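Local coordinates for MccB protein (Escherichia coli, PDB 6OM4), which takes part in making the nucleotide antibiotic microcin C, probably using ATP to attach adenylate through a phosphoramidate link to the N-formylated precursor peptide MccA, at residues 69-72 with 76-79; 268-273 with 277-282; 128-133 with 301-306; 222-227 with 257-262. One frame throughout, in Å; residues are numbered along the deposited sequence.

Contact 1. Residues 69-72 with 76-79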
loop_
_atom_site.group_PDB
_atom_site.type_symbol
_atom_site.label_atom_id
_atom_site.label_comp_id
_atom_site.label_asym_id
_atom_site.label_seq_id
_atom_site.Cartn_x
_atom_site.Cartn_y
_atom_site.Cartn_z
ATOM N N PHE A 69 -3.288 30.228 12.321
ATOM C CA PHE A 69 -2.025 29.648 11.941
ATOM C C PHE A 69 -1.879 28.229 12.541
ATOM O O PHE A 69 -1.435 27.312 11.869
ATOM C CB PHE A 69 -0.918 30.610 12.357
ATOM C CG PHE A 69 0.475 30.138 12.037
ATOM C CD1 PHE A 69 1.032 30.377 10.800
ATOM C CD2 PHE A 69 1.214 29.485 12.997
ATOM C CE1 PHE A 69 2.321 29.944 10.523
ATOM C CE2 PHE A 69 2.506 29.077 12.727
ATOM C CZ PHE A 69 3.030 29.263 11.469
ATOM N N ARG A 70 -2.224 28.065 13.832
ATOM C CA ARG A 70 -2.194 26.755 14.529
ATOM C C ARG A 70 -3.079 25.746 13.773
ATOM O O ARG A 70 -2.702 24.584 13.551
ATOM C CB ARG A 70 -2.629 26.903 15.994
ATOM C CG ARG A 70 -2.606 25.627 16.846
ATOM C CD ARG A 70 -3.932 24.890 16.989
ATOM N NE ARG A 70 -4.996 25.817 17.285
ATOM C CZ ARG A 70 -6.242 25.749 16.860
ATOM N NH1 ARG A 70 -7.120 26.582 17.383
ATOM N NH2 ARG A 70 -6.622 24.889 15.935
ATOM N N PHE A 71 -4.261 26.190 13.389
ATOM C CA PHE A 71 -5.217 25.384 12.654
ATOM C C PHE A 71 -4.616 24.901 11.322
ATOM O O PHE A 71 -4.709 23.724 10.982
ATOM C CB PHE A 71 -6.503 26.182 12.442
ATOM C CG PHE A 71 -7.500 25.579 11.485
ATOM C CD1 PHE A 71 -7.340 25.718 10.114
ATOM C CD2 PHE A 71 -8.601 24.895 11.963
ATOM C CE1 PHE A 71 -8.230 25.132 9.224
ATOM C CE2 PHE A 71 -9.523 24.345 11.080
ATOM C CZ PHE A 71 -9.337 24.468 9.718
ATOM N N LEU A 72 -4.050 25.822 10.546
ATOM C CA LEU A 72 -3.439 25.453 9.256
ATOM C C LEU A 72 -2.247 24.511 9.453
ATOM O O LEU A 72 -2.056 23.571 8.688
ATOM C CB LEU A 72 -3.050 26.731 8.521
ATOM C CG LEU A 72 -4.238 27.559 8.028
ATOM C CD1 LEU A 72 -3.792 28.947 7.582
ATOM C CD2 LEU A 72 -4.897 26.862 6.866
ATOM N N PHE A 76 -1.321 20.291 8.449
ATOM C CA PHE A 76 -0.284 20.305 7.376
ATOM C C PHE A 76 -0.766 21.054 6.130
ATOM O O PHE A 76 -0.244 20.839 5.017
ATOM C CB PHE A 76 0.232 18.885 7.082
ATOM C CG PHE A 76 0.501 18.126 8.349
ATOM C CD1 PHE A 76 1.453 18.592 9.238
ATOM C CD2 PHE A 76 -0.236 17.022 8.671
ATOM C CE1 PHE A 76 1.665 17.939 10.437
ATOM C CE2 PHE A 76 0.017 16.331 9.845
ATOM C CZ PHE A 76 0.942 16.821 10.739
ATOM N N PHE A 77 -1.650 22.054 6.317
ATOM C CA PHE A 77 -2.070 22.927 5.224
ATOM C C PHE A 77 -0.989 23.967 4.920
ATOM O O PHE A 77 -0.796 24.372 3.767
ATOM C CB PHE A 77 -3.402 23.577 5.556
ATOM C CG PHE A 77 -4.564 22.628 5.727
ATOM C CD1 PHE A 77 -4.596 21.389 5.113
ATOM C CD2 PHE A 77 -5.675 23.045 6.434
ATOM C CE1 PHE A 77 -5.705 20.567 5.234
ATOM C CE2 PHE A 77 -6.784 22.220 6.557
ATOM C CZ PHE A 77 -6.802 20.987 5.951
ATOM N N ILE A 78 -0.305 24.409 5.970
ATOM C CA ILE A 78 0.952 25.140 5.781
ATOM C C ILE A 78 2.084 24.234 6.263
ATOM O O ILE A 78 1.931 23.499 7.266
ATOM C CB ILE A 78 0.963 26.536 6.443
ATOM C CG1 ILE A 78 0.782 26.481 7.946
ATOM C CG2 ILE A 78 -0.048 27.484 5.789
ATOM C CD1 ILE A 78 1.030 27.812 8.604
ATOM N N ILE A 79 3.190 24.250 5.507
ATOM C CA ILE A 79 4.313 23.375 5.755
ATOM C C ILE A 79 5.585 24.200 5.707
ATOM O O ILE A 79 5.600 25.307 5.157
ATOM C CB ILE A 79 4.385 22.219 4.741
ATOM C CG1 ILE A 79 4.521 22.753 3.319
ATOM C CG2 ILE A 79 3.185 21.291 4.935
ATOM C CD1 ILE A 79 4.652 21.685 2.276
#

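Contact 2. Residues 268-273 with 277-282. Unlike the reference sequence in segment 268-273: A270 (reference Ser).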
loop_
_atom_site.group_PDB
_atom_site.type_symbol
_atom_site.label_atom_id
_atom_site.label_comp_id
_atom_site.label_asym_id
_atom_site.label_seq_id
_atom_site.Cartn_x
_atom_site.Cartn_y
_atom_site.Cartn_z
ATOM N N TYR A 268 -8.221 -27.515 5.046
ATOM C CA TYR A 268 -8.914 -27.661 3.772
ATOM C C TYR A 268 -9.103 -29.162 3.539
ATOM O O TYR A 268 -8.482 -29.769 2.665
ATOM C CB TYR A 268 -8.143 -26.928 2.663
ATOM C CG TYR A 268 -8.071 -25.442 2.899
ATOM C CD1 TYR A 268 -9.125 -24.616 2.524
ATOM C CD2 TYR A 268 -7.013 -24.880 3.600
ATOM C CE1 TYR A 268 -9.100 -23.256 2.795
ATOM C CE2 TYR A 268 -6.978 -23.524 3.889
ATOM C CZ TYR A 268 -8.026 -22.710 3.480
ATOM O OH TYR A 268 -8.011 -21.382 3.744
ATOM N N GLY A 269 -9.986 -29.755 4.345
ATOM C CA GLY A 269 -10.097 -31.179 4.395
ATOM C C GLY A 269 -11.010 -31.617 5.506
ATOM O O GLY A 269 -11.767 -30.780 6.022
ATOM N N ALA A 270 -11.023 -32.935 5.763
ATOM C CA ALA A 270 -11.853 -33.554 6.817
ATOM C C ALA A 270 -11.036 -34.628 7.542
ATOM O O ALA A 270 -10.123 -35.240 6.959
ATOM C CB ALA A 270 -13.101 -34.179 6.263
ATOM N N GLU A 271 -11.429 -34.878 8.804
ATOM C CA GLU A 271 -10.901 -36.019 9.606
ATOM C C GLU A 271 -11.340 -37.360 8.994
ATOM O O GLU A 271 -10.747 -38.385 9.294
ATOM C CB GLU A 271 -11.391 -36.030 11.060
ATOM C CG GLU A 271 -11.773 -34.689 11.652
ATOM C CD GLU A 271 -13.063 -34.070 11.118
ATOM O OE1 GLU A 271 -12.922 -33.068 10.425
ATOM O OE2 GLU A 271 -14.200 -34.586 11.381
ATOM N N LYS A 272 -12.414 -37.358 8.199
ATOM C CA LYS A 272 -12.906 -38.545 7.509
ATOM C C LYS A 272 -12.235 -38.625 6.133
ATOM O O LYS A 272 -12.411 -37.750 5.331
ATOM C CB LYS A 272 -14.426 -38.502 7.388
ATOM C CG LYS A 272 -15.145 -38.701 8.717
ATOM C CD LYS A 272 -16.255 -37.738 9.005
ATOM C CE LYS A 272 -16.672 -37.753 10.460
ATOM N NZ LYS A 272 -16.874 -36.370 10.947
ATOM N N GLU A 273 -11.460 -39.679 5.891
ATOM C CA GLU A 273 -10.705 -39.800 4.644
ATOM C C GLU A 273 -11.622 -39.712 3.418
ATOM O O GLU A 273 -11.255 -39.056 2.453
ATOM C CB GLU A 273 -9.914 -41.104 4.610
ATOM C CG GLU A 273 -9.066 -41.226 3.358
ATOM C CD GLU A 273 -8.156 -42.443 3.322
ATOM O OE1 GLU A 273 -8.513 -43.478 3.938
ATOM O OE2 GLU A 273 -7.089 -42.350 2.673
ATOM N N HIS A 277 -10.908 -36.692 0.660
ATOM C CA HIS A 277 -10.595 -36.809 -0.757
ATOM C C HIS A 277 -11.584 -35.993 -1.603
ATOM O O HIS A 277 -11.150 -35.384 -2.572
ATOM C CB HIS A 277 -10.538 -38.268 -1.214
ATOM C CG HIS A 277 -9.425 -39.055 -0.599
ATOM N ND1 HIS A 277 -8.102 -38.682 -0.726
ATOM C CD2 HIS A 277 -9.430 -40.236 0.066
ATOM C CE1 HIS A 277 -7.336 -39.557 -0.082
ATOM N NE2 HIS A 277 -8.119 -40.530 0.404
ATOM N N LYS A 278 -12.884 -35.949 -1.237
ATOM C CA LYS A 278 -13.860 -35.141 -2.002
ATOM C C LYS A 278 -13.522 -33.653 -1.898
ATOM O O LYS A 278 -13.490 -32.933 -2.892
ATOM C CB LYS A 278 -15.304 -35.447 -1.575
ATOM C CG LYS A 278 -15.772 -36.871 -1.871
ATOM C CD LYS A 278 -17.201 -37.156 -1.421
ATOM C CE LYS A 278 -17.879 -38.352 -2.067
ATOM N NZ LYS A 278 -17.117 -39.592 -1.856
ATOM N N ILE A 279 -13.222 -33.196 -0.691
ATOM C CA ILE A 279 -12.833 -31.829 -0.447
ATOM C C ILE A 279 -11.584 -31.460 -1.261
ATOM O O ILE A 279 -11.541 -30.398 -1.907
ATOM C CB ILE A 279 -12.603 -31.572 1.046
ATOM C CG1 ILE A 279 -13.923 -31.715 1.805
ATOM C CG2 ILE A 279 -11.967 -30.213 1.233
ATOM C CD1 ILE A 279 -13.786 -31.707 3.288
ATOM N N LYS A 280 -10.571 -32.329 -1.223
ATOM C CA LYS A 280 -9.315 -32.021 -1.912
ATOM C C LYS A 280 -9.543 -31.916 -3.422
ATOM O O LYS A 280 -8.909 -31.087 -4.087
ATOM C CB LYS A 280 -8.272 -33.067 -1.530
ATOM C CG LYS A 280 -7.551 -32.742 -0.233
ATOM C CD LYS A 280 -6.939 -33.944 0.438
ATOM C CE LYS A 280 -6.007 -33.548 1.569
ATOM N NZ LYS A 280 -6.610 -32.482 2.409
ATOM N N LEU A 281 -10.423 -32.753 -3.983
ATOM C CA LEU A 281 -10.697 -32.666 -5.369
ATOM C C LEU A 281 -11.362 -31.321 -5.693
ATOM O O LEU A 281 -10.971 -30.650 -6.598
ATOM C CB LEU A 281 -11.554 -33.851 -5.796
ATOM C CG LEU A 281 -11.881 -33.978 -7.287
ATOM C CD1 LEU A 281 -13.105 -33.191 -7.633
ATOM C CD2 LEU A 281 -10.728 -33.626 -8.207
ATOM N N ILE A 282 -12.437 -30.980 -4.980
ATOM C CA ILE A 282 -13.160 -29.733 -5.194
ATOM C C ILE A 282 -12.176 -28.560 -5.080
ATOM O O ILE A 282 -12.238 -27.620 -5.848
ATOM C CB ILE A 282 -14.363 -29.638 -4.231
ATOM C CG1 ILE A 282 -15.399 -30.713 -4.549
ATOM C CG2 ILE A 282 -14.954 -28.241 -4.242
ATOM C CD1 ILE A 282 -16.452 -30.930 -3.500
#

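Contact 3. Residues 128-133 with 301-306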
loop_
_atom_site.group_PDB
_atom_site.type_symbol
_atom_site.label_atom_id
_atom_site.label_comp_id
_atom_site.label_asym_id
_atom_site.label_seq_id
_atom_site.Cartn_x
_atom_site.Cartn_y
_atom_site.Cartn_z
ATOM N N ASN A 128 1.234 -7.642 -11.088
ATOM C CA ASN A 128 1.249 -6.661 -12.126
ATOM C C ASN A 128 0.961 -5.263 -11.551
ATOM O O ASN A 128 1.659 -4.313 -11.824
ATOM C CB ASN A 128 0.198 -6.932 -13.203
ATOM C CG ASN A 128 0.712 -7.694 -14.406
ATOM O OD1 ASN A 128 0.676 -7.178 -15.521
ATOM N ND2 ASN A 128 1.122 -8.932 -14.211
ATOM N N HIS A 129 -0.113 -5.153 -10.783
ATOM C CA HIS A 129 -0.584 -3.868 -10.359
ATOM C C HIS A 129 0.318 -3.287 -9.274
ATOM O O HIS A 129 0.598 -2.091 -9.308
ATOM C CB HIS A 129 -2.034 -3.939 -9.890
ATOM C CG HIS A 129 -2.980 -3.678 -11.015
ATOM N ND1 HIS A 129 -3.425 -4.651 -11.884
ATOM C CD2 HIS A 129 -3.505 -2.530 -11.442
ATOM C CE1 HIS A 129 -4.210 -4.092 -12.789
ATOM N NE2 HIS A 129 -4.268 -2.795 -12.547
ATOM N N VAL A 130 0.794 -4.126 -8.362
ATOM C CA VAL A 130 1.700 -3.638 -7.307
ATOM C C VAL A 130 3.015 -3.181 -7.938
ATOM O O VAL A 130 3.513 -2.093 -7.602
ATOM C CB VAL A 130 1.957 -4.727 -6.236
ATOM C CG1 VAL A 130 3.057 -4.342 -5.241
ATOM C CG2 VAL A 130 0.685 -5.064 -5.510
ATOM N N SER A 131 3.615 -4.023 -8.780
ATOM C CA SER A 131 4.933 -3.697 -9.355
ATOM C C SER A 131 4.931 -2.336 -10.071
ATOM O O SER A 131 5.894 -1.580 -9.942
ATOM C CB SER A 131 5.473 -4.812 -10.238
ATOM O OG SER A 131 4.769 -4.895 -11.468
ATOM N N VAL A 132 3.895 -2.020 -10.860
ATOM C CA VAL A 132 3.938 -0.817 -11.636
ATOM C C VAL A 132 3.755 0.396 -10.711
ATOM O O VAL A 132 4.345 1.436 -10.935
ATOM C CB VAL A 132 2.940 -0.831 -12.808
ATOM C CG1 VAL A 132 1.468 -0.745 -12.366
ATOM C CG2 VAL A 132 3.303 0.270 -13.775
ATOM N N ILE A 133 2.932 0.271 -9.676
ATOM C CA ILE A 133 2.836 1.383 -8.727
ATOM C C ILE A 133 4.202 1.627 -8.093
ATOM O O ILE A 133 4.645 2.792 -7.943
ATOM C CB ILE A 133 1.776 1.102 -7.638
ATOM C CG1 ILE A 133 0.381 1.094 -8.254
ATOM C CG2 ILE A 133 1.900 2.123 -6.529
ATOM C CD1 ILE A 133 -0.663 0.391 -7.448
ATOM N N LEU A 301 -4.161 -1.099 -2.506
ATOM C CA LEU A 301 -3.977 -0.864 -1.108
ATOM C C LEU A 301 -2.743 -1.608 -0.574
ATOM O O LEU A 301 -2.087 -1.088 0.363
ATOM C CB LEU A 301 -5.260 -1.241 -0.374
ATOM C CG LEU A 301 -6.402 -0.280 -0.656
ATOM C CD1 LEU A 301 -7.741 -0.848 -0.198
ATOM C CD2 LEU A 301 -6.092 1.066 0.013
ATOM N N CYS A 302 -2.375 -2.741 -1.176
ATOM C CA CYS A 302 -1.128 -3.431 -0.867
ATOM C C CYS A 302 0.074 -2.520 -1.194
ATOM O O CYS A 302 0.986 -2.331 -0.380
ATOM C CB CYS A 302 -1.074 -4.743 -1.657
ATOM S SG CYS A 302 0.489 -5.639 -1.423
ATOM N N ALA A 303 0.072 -1.927 -2.397
ATOM C CA ALA A 303 1.167 -1.042 -2.808
ATOM C C ALA A 303 1.264 0.149 -1.838
ATOM O O ALA A 303 2.352 0.568 -1.473
ATOM C CB ALA A 303 0.996 -0.572 -4.221
ATOM N N ALA A 304 0.115 0.700 -1.421
ATOM C CA ALA A 304 0.105 1.858 -0.499
ATOM C C ALA A 304 0.841 1.501 0.784
ATOM O O ALA A 304 1.625 2.304 1.311
ATOM C CB ALA A 304 -1.300 2.260 -0.154
ATOM N N ASP A 305 0.519 0.335 1.332
ATOM C CA ASP A 305 1.185 -0.115 2.567
ATOM C C ASP A 305 2.691 -0.344 2.375
ATOM O O ASP A 305 3.433 0.014 3.265
ATOM C CB ASP A 305 0.450 -1.313 3.154
ATOM C CG ASP A 305 -0.754 -0.879 4.000
ATOM O OD1 ASP A 305 -1.096 0.370 4.053
ATOM O OD2 ASP A 305 -1.343 -1.776 4.618
ATOM N N VAL A 306 3.149 -0.847 1.226
ATOM C CA VAL A 306 4.595 -0.965 0.942
ATOM C C VAL A 306 5.279 0.414 0.945
ATOM O O VAL A 306 6.334 0.629 1.624
ATOM C CB VAL A 306 4.836 -1.694 -0.387
ATOM C CG1 VAL A 306 6.291 -1.607 -0.813
ATOM C CG2 VAL A 306 4.359 -3.122 -0.307
#

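Contact 4. Residues 222-227 with 257-262. With ZN (zinc ion), chain E.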
loop_
_atom_site.group_PDB
_atom_site.type_symbol
_atom_site.label_atom_id
_atom_site.label_comp_id
_atom_site.label_asym_id
_atom_site.label_seq_id
_atom_site.Cartn_x
_atom_site.Cartn_y
_atom_site.Cartn_z
ATOM N N TRP A 222 3.683 -21.404 4.502
ATOM C CA TRP A 222 5.102 -21.580 4.303
ATOM C C TRP A 222 5.827 -20.234 4.378
ATOM O O TRP A 222 6.911 -20.110 4.990
ATOM C CB TRP A 222 5.407 -22.202 2.947
ATOM C CG TRP A 222 4.963 -23.609 2.781
ATOM C CD1 TRP A 222 4.570 -24.487 3.752
ATOM C CD2 TRP A 222 4.944 -24.327 1.534
ATOM N NE1 TRP A 222 4.328 -25.715 3.182
ATOM C CE2 TRP A 222 4.479 -25.621 1.823
ATOM C CE3 TRP A 222 5.246 -23.982 0.207
ATOM C CZ2 TRP A 222 4.340 -26.593 0.825
ATOM C CZ3 TRP A 222 5.062 -24.928 -0.780
ATOM C CH2 TRP A 222 4.628 -26.220 -0.467
ATOM N N VAL A 223 5.295 -19.261 3.622
ATOM C CA VAL A 223 5.954 -17.933 3.540
ATOM C C VAL A 223 6.036 -17.313 4.940
ATOM O O VAL A 223 7.028 -16.790 5.347
ATOM C CB VAL A 223 5.205 -17.025 2.544
ATOM C CG1 VAL A 223 5.750 -15.611 2.617
ATOM C CG2 VAL A 223 5.279 -17.561 1.123
ATOM N N ASN A 224 4.931 -17.380 5.660
ATOM C CA ASN A 224 4.810 -16.829 6.968
ATOM C C ASN A 224 5.903 -17.434 7.864
ATOM O O ASN A 224 6.657 -16.706 8.507
ATOM C CB ASN A 224 3.409 -17.071 7.507
ATOM C CG ASN A 224 3.232 -16.566 8.925
ATOM O OD1 ASN A 224 3.188 -17.342 9.899
ATOM N ND2 ASN A 224 3.201 -15.268 9.047
ATOM N N LYS A 225 5.976 -18.772 7.911
ATOM C CA LYS A 225 6.945 -19.456 8.794
ATOM C C LYS A 225 8.371 -19.064 8.401
ATOM O O LYS A 225 9.176 -18.687 9.287
ATOM C CB LYS A 225 6.707 -20.974 8.777
ATOM C CG LYS A 225 7.866 -21.823 9.298
ATOM C CD LYS A 225 7.524 -23.295 9.526
ATOM C CE LYS A 225 6.537 -23.501 10.669
ATOM N NZ LYS A 225 6.584 -24.882 11.232
ATOM N N TYR A 226 8.671 -19.094 7.094
ATOM C CA TYR A 226 9.980 -18.757 6.586
ATOM C C TYR A 226 10.353 -17.333 6.981
ATOM O O TYR A 226 11.491 -17.100 7.415
ATOM C CB TYR A 226 10.089 -18.906 5.069
ATOM C CG TYR A 226 11.446 -18.559 4.514
ATOM C CD1 TYR A 226 11.769 -17.269 4.170
ATOM C CD2 TYR A 226 12.440 -19.518 4.403
ATOM C CE1 TYR A 226 13.021 -16.926 3.694
ATOM C CE2 TYR A 226 13.691 -19.201 3.896
ATOM C CZ TYR A 226 14.007 -17.893 3.603
ATOM O OH TYR A 226 15.241 -17.593 3.087
ATOM N N CYS A 227 9.399 -16.383 6.843
ATOM C CA CYS A 227 9.695 -14.956 7.074
ATOM C C CYS A 227 9.878 -14.671 8.565
ATOM O O CYS A 227 10.735 -13.880 8.927
ATOM C CB CYS A 227 8.618 -14.044 6.490
ATOM S SG CYS A 227 8.820 -13.898 4.693
ATOM N N CYS A 257 1.768 -12.478 13.180
ATOM C CA CYS A 257 1.974 -13.218 11.951
ATOM C C CYS A 257 0.625 -13.817 11.513
ATOM O O CYS A 257 -0.385 -13.650 12.187
ATOM C CB CYS A 257 3.070 -14.276 12.109
ATOM S SG CYS A 257 2.506 -15.796 12.898
ATOM N N TYR A 258 0.621 -14.472 10.350
ATOM C CA TYR A 258 -0.578 -15.055 9.767
ATOM C C TYR A 258 -1.265 -16.070 10.697
ATOM O O TYR A 258 -2.480 -16.239 10.607
ATOM C CB TYR A 258 -0.214 -15.705 8.439
ATOM C CG TYR A 258 -1.387 -16.015 7.530
ATOM C CD1 TYR A 258 -1.994 -15.040 6.762
ATOM C CD2 TYR A 258 -1.830 -17.314 7.393
ATOM C CE1 TYR A 258 -3.037 -15.338 5.900
ATOM C CE2 TYR A 258 -2.869 -17.637 6.529
ATOM C CZ TYR A 258 -3.448 -16.646 5.760
ATOM O OH TYR A 258 -4.465 -17.002 4.906
ATOM N N GLU A 259 -0.507 -16.681 11.621
ATOM C CA GLU A 259 -1.047 -17.790 12.477
ATOM C C GLU A 259 -1.300 -17.344 13.925
ATOM O O GLU A 259 -1.848 -18.100 14.716
ATOM C CB GLU A 259 -0.101 -18.981 12.366
ATOM C CG GLU A 259 -0.078 -19.476 10.934
ATOM C CD GLU A 259 0.181 -20.938 10.669
ATOM O OE1 GLU A 259 0.065 -21.762 11.609
ATOM O OE2 GLU A 259 0.543 -21.223 9.525
ATOM N N CYS A 260 -0.997 -16.093 14.258
ATOM C CA CYS A 260 -1.149 -15.656 15.650
ATOM C C CYS A 260 -2.591 -15.851 16.119
ATOM O O CYS A 260 -2.828 -16.418 17.198
ATOM C CB CYS A 260 -0.787 -14.186 15.838
ATOM S SG CYS A 260 0.982 -13.887 16.086
ATOM N N GLN A 261 -3.539 -15.338 15.328
ATOM C CA GLN A 261 -4.952 -15.430 15.651
ATOM C C GLN A 261 -5.574 -16.439 14.689
ATOM O O GLN A 261 -5.127 -16.581 13.556
ATOM C CB GLN A 261 -5.655 -14.075 15.536
ATOM C CG GLN A 261 -4.876 -12.948 16.186
ATOM C CD GLN A 261 -4.968 -13.052 17.681
ATOM O OE1 GLN A 261 -5.980 -13.515 18.212
ATOM N NE2 GLN A 261 -3.922 -12.619 18.368
ATOM N N LYS A 262 -6.614 -17.115 15.148
ATOM C CA LYS A 262 -7.080 -18.303 14.457
ATOM C C LYS A 262 -8.405 -17.980 13.777
ATOM O O LYS A 262 -9.444 -18.531 14.133
ATOM C CB LYS A 262 -7.142 -19.465 15.456
ATOM C CG LYS A 262 -5.830 -19.640 16.200
ATOM C CD LYS A 262 -5.703 -20.886 17.051
ATOM C CE LYS A 262 -4.357 -20.955 17.750
ATOM N NZ LYS A 262 -3.242 -20.595 16.838
HETATM ZN ZN ZN E . 2.339 -15.495 15.120
#

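Contact 1. Residues 69-72 with 76-79
The Schellman motif that ends helix 62-74 brings L72 against F77 and I78. F76 reverses the chain with a positive phi of 59°, and the amide after it turns back to L72, the last residue of the helical segment. F77 N lies 2.8 Å from L72 O in the long bond of the motif and meets it almost in line with the C=O, although the N-H...O angle is only 140°. I78 N adds a further, weak bond at 3.3 Å to the same L72 O, so one helix-end acceptor is gripped twice. Around this polar centre the contact is greasy. L72 CD2 comes in at the edge of the F77 ring, near its plane, and lies 3.8 Å from F77 CB; the two side chains cross at about a right angle. F71 reaches that ring edge too, its CE1 being 4.2 Å from F77 CE2. V20 of strand 17-20 touches both phenylalanines.

The turn joins helix to sheet: strand 78-80 is an outer strand of a small antiparallel sheet in which it pairs with strand 2-5, I79 bonding to I4, and F77 makes a backbone bond to G6, just after that strand. I78 begins strand 78-80 with its branches spread over L72 CB, which is 3.9 Å from I78 CG1 and 4.1 Å from I78 CG2. With chi1 at 61°, I78 CG1 stands between the backbone N and the carbonyl carbon, and CD1 continues toward F69. The modelled approach there is too close to be trusted. The F69 ring also meets Y3 and Y51 edge-to-face, and helix 32-43 covers L72 through I38, T41 and A42.

Contact 2. Residues 268-273 with 277-282
E273 and H277, one turn apart at the start of helix 273-285, are joined twice. H277 N gives the ordinary helical bond to E273 O, 3.0 Å long. Beside it, H277 NE2 donates to E273 OE2 at 3.1 Å. This second bond is less regular: the imidazole meets OE2 on its anti side, 35° out of the carboxylate plane, with the acceptor near the plane of the ring at its edge. E273 can make it because CG is anti to the backbone N (chi1 -177°) and the chain beyond runs extended toward the ring.

K272 is the N-cap residue, and the connection from strand 243-250 that leads into it lies back along the helix it starts. Two backbone atoms of this loop, Y268 O and A270 N, find partners on the helix. K280 NZ makes a weak bond to Y268 O at 3.3 Å, and it also forms a salt bridge with D276 OD1. D276 OD1 in turn accepts A270 N, which ties lysine and loop to one carboxylate. Y268 OH points elsewhere, hydrogen-bonded to the backbone of the bound peptide, while its ring meets F217 edge-to-face. The apolar contact is that of I279 CD1 with A270 CB, 3.9 Å apart. The same I279 CD1 lies against the G269 carbonyl, 3.5 Å from G269 O. Within the loop, K272 NZ forms a salt bridge with E271 OE2.

Contact 3. Residues 128-133 with 301-306
V130 and I133 of helix 125-136 pack on C302 and A303 of helix 292-311, within the Rossmann-type nucleotide-binding domain of the ThiF family. Helix 125-136 follows the glycine-rich turn after strand 117-121, and the side chain of V130 is about 11 Å from the bound adenosine phosphoramidate, without touching it. The two short segments run roughly the same way, with an angle of 38° between them and axes 9.0 Å apart at closest approach.

The contact is wholly apolar, and its closeness differs from one side to the other. On the buried side V130 points its isopropyl group at the partner helix. V130 CG2 is 4.1 Å from C302 SG, and V130 CG1 lies 4.4 Å from A303 CB, both easy van der Waals distances. C302 SG is anti to the backbone N (chi1 177°), and this side chain also rests on I235 and A237 of strand 234-240, so the sheet closes the inner flank. V130 also touches A299, one turn earlier on helix 292-311.

The closer carbon contacts come, instead, at the partly exposed margin. There I133 bends over the single methyl of A303, with three of its carbons gathered round it. The backbones come nearest at this alanine, V130 CA being 5.2 Å from A303 CA. Past I133 the flank opens toward solvent. I133 CG1 is anti to the carbonyl carbon (chi1 -68°), which carries the chain back over the alanine: A303 CB lies 3.7 Å from I133 CG2 and 3.8 Å from I133 CD1.

Contact 4. Residues 222-227 with 257-262
N224 of helix 219-230 reaches across to C257 and Y258, at the start of a zinc-binding turn. Its CB lies 4.0 Å from Y258 CB. One bond further out, N224 CG is 3.6 Å from Y258 CB. CG stands anti to the backbone N (chi1 177°), which directs the side chain straight off the helix, and the flat amide at its end settles against the peptide link between C257 and Y258 and beside the side chain of C257. The amide plane is turned about 54° from the Y258 ring.

The surface it presses on is a CxxC turn of type I, with the shape of a zinc knuckle. C257 SG binds the zinc ion at 2.2 Å and C260 SG binds the same zinc ion at 2.3 Å; C343 and C346 complete the four-cysteine site. Backbone amides point at the sulfurs: E259 N donates to C257 SG at 3.4 Å, and C257 N donates to C260 SG at 3.3 Å along a nearly straight line (166°). Such bonds would probably spread some of the charge of the metal-bound thiolates and hold the turn in shape. E259 adds a side-chain tie to the helix, its OE2 accepting from N221 ND2.

The tyrosine ring leads away from N224, resting on I220, N221 and Y234 and touching the backbone of the bound peptide. Helix 219-230 thus has the zinc turn along one flank, while V223 and C227 pack onto the central sheet, V223 on V211 and C227 on W209, both of strand 208-211, and C227 also on Y234 of strand 234-240.

Contact 1 belongs to a separate, small-sheet region of the chain, its centre 60 Å from that of contact 2 across the middle of the molecule. The other three share the ThiF-family domain. Contacts 1, 3 and 4 are buried, contact 2 is on the surface, and their chemistry follows: aromatic and aliphatic packing round a helix end in contact 1, purely apolar helix pairing in contact 3, metal-bound sulfur beside an amide in contact 4, and charged or imidazole groups in contact 2. Contacts 3 and 4 both back onto strand 234-240. Contacts 2 and 4 each take one segment from the long connection between strand 243-250 and helix 273-285, and each sends a tyrosine to the bound peptide.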